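PP1b (Porcine reproductive and respiratory syndrome virus, PDB 6JDR) probably unwinds RNA and DNA duplexes with 5' to 3' polarity, driven by ATP hydrolysis, as the zinc-binding helicase nsp10 of the viral replicase. Local coordinates at residues 179-182 with 186-189. The protein carries 1 engineered substitution. Numbering follows the deposited sequence.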
loop_
_atom_site.group_PDB
_atom_site.type_symbol
_atom_site.label_atom_id
_atom_site.label_comp_id
_atom_site.label_asym_id
_atom_site.label_seq_id
_atom_site.Cartn_x
_atom_site.Cartn_y
_atom_site.Cartn_z
ATOM N N ASP A 179 7.915 10.548 -11.173
ATOM C CA ASP A 179 7.031 9.582 -11.819
ATOM C C ASP A 179 5.671 9.553 -11.125
ATOM O O ASP A 179 4.630 9.591 -11.782
ATOM C CB ASP A 179 7.651 8.179 -11.793
ATOM C CG ASP A 179 8.898 8.064 -12.658
ATOM O OD1 ASP A 179 9.139 8.950 -13.509
ATOM O OD2 ASP A 179 9.639 7.073 -12.484
ATOM N N MET A 180 5.691 9.501 -9.795
ATOM C CA MET A 180 4.466 9.441 -9.002
ATOM C C MET A 180 3.637 10.711 -9.169
ATOM O O MET A 180 2.419 10.638 -9.324
ATOM C CB MET A 180 4.799 9.225 -7.521
ATOM C CG MET A 180 3.602 8.936 -6.624
ATOM S SD MET A 180 2.945 7.263 -6.802
ATOM C CE MET A 180 1.626 7.513 -7.986
ATOM N N ILE A 181 4.296 11.866 -9.132
ATOM C CA ILE A 181 3.616 13.157 -9.288
ATOM C C ILE A 181 2.899 13.257 -10.639
ATOM O O ILE A 181 1.788 13.776 -10.713
ATOM C CB ILE A 181 4.597 14.344 -9.109
ATOM C CG1 ILE A 181 4.992 14.481 -7.637
ATOM C CG2 ILE A 181 3.976 15.657 -9.582
ATOM C CD1 ILE A 181 6.238 15.310 -7.410
ATOM N N ARG A 182 3.537 12.757 -11.693
ATOM C CA ARG A 182 2.940 12.755 -13.027
ATOM C C ARG A 182 1.754 11.796 -13.130
ATOM O O ARG A 182 0.778 12.091 -13.813
ATOM C CB ARG A 182 3.993 12.397 -14.086
ATOM C CG ARG A 182 5.010 13.500 -14.341
ATOM C CD ARG A 182 6.231 12.969 -15.077
ATOM N NE ARG A 182 7.173 14.030 -15.437
ATOM C CZ ARG A 182 8.378 13.822 -15.967
ATOM N NH1 ARG A 182 8.811 12.587 -16.203
ATOM N NH2 ARG A 182 9.158 14.857 -16.262
ATOM N N THR A 186 -2.713 15.592 -9.835
ATOM C CA THR A 186 -2.920 16.627 -8.821
ATOM C C THR A 186 -2.501 16.108 -7.441
ATOM O O THR A 186 -3.063 15.129 -6.943
ATOM C CB THR A 186 -4.403 17.067 -8.774
ATOM O OG1 THR A 186 -4.946 17.098 -10.101
ATOM C CG2 THR A 186 -4.547 18.447 -8.140
ATOM N N CYS A 187 -1.515 16.768 -6.833
ATOM C CA CYS A 187 -0.979 16.356 -5.530
ATOM C C CYS A 187 -0.170 17.477 -4.882
ATOM O O CYS A 187 0.209 18.439 -5.551
ATOM C CB CYS A 187 -0.099 15.119 -5.694
ATOM S SG CYS A 187 1.188 15.279 -6.951
ATOM N N ARG A 188 0.083 17.355 -3.578
ATOM C CA ARG A 188 0.967 18.290 -2.873
ATOM C C ARG A 188 2.383 17.734 -2.760
ATOM O O ARG A 188 2.579 16.524 -2.684
ATOM C CB ARG A 188 0.436 18.624 -1.474
ATOM C CG ARG A 188 -0.754 19.577 -1.471
ATOM C CD ARG A 188 -2.028 18.910 -0.986
ATOM N NE ARG A 188 -2.196 19.022 0.463
ATOM C CZ ARG A 188 -3.180 18.449 1.155
ATOM N NH1 ARG A 188 -4.095 17.700 0.546
ATOM N NH2 ARG A 188 -3.247 18.619 2.471
ATOM N N PHE A 189 3.361 18.633 -2.756
ATOM C CA PHE A 189 4.757 18.272 -2.538
ATOM C C PHE A 189 5.640 19.504 -2.399
ATOM O O PHE A 189 5.234 20.618 -2.733
ATOM C CB PHE A 189 5.293 17.387 -3.672
ATOM C CG PHE A 189 5.125 17.979 -5.044
ATOM C CD1 PHE A 189 6.067 18.860 -5.560
ATOM C CD2 PHE A 189 4.038 17.634 -5.833
ATOM C CE1 PHE A 189 5.919 19.397 -6.829
ATOM C CE2 PHE A 189 3.884 18.166 -7.105
ATOM C CZ PHE A 189 4.825 19.049 -7.603
#
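I181, near the end of helix 174-184, meets C187 and F189 on the extended chain that follows. Segment 179-182 is regular helix. The backbone of 186-189 is extended, so that C187 and F189 point toward the helix and T186 and R188 away. The CA atoms of I181 and C187 are the nearest across the contact, 6.7 Å apart. No hydrogen bond joins the two segments. The contact is made by three buried side chains and is apolar.

I181 supplies the whole helix side, and both of its branches touch the ring of F189. CG1 lies anti to the carbonyl carbon (chi1 -72°), and this branch carries CD1 over the centre of the ring. CD1 sits 3.6 Å from the F189 ring centroid, 13° off the ring normal, in a CH-pi contact over the face. The methyl of the other branch, I181 CG2, lies on the same side of the ring, beyond its outline, 3.5 Å from F189 CE2. The sulfur of C187 lies against both branches, with C187 SG 3.9 Å from I181 CG1 and from I181 CG2 alike. The isoleucine thus lies across the ring and beside the thiol, and the side chains of I181 and F189 cross at about a right angle.

The surroundings extend this apolar cluster. V209 of strand 208-211 touches both I181 and C187, F199 packs on I181, and P202 on F189. Backbone hydrogen bonds tie C187 to S203 and R188 to P207 and V209.

The contact belongs to the superfamily 1 helicase core. It packs helix 174-184 on the extended segment after it, which in turn lies beside strand 208-211, an outermost strand of the seven-stranded parallel sheet in this P-loop NTPase-type domain.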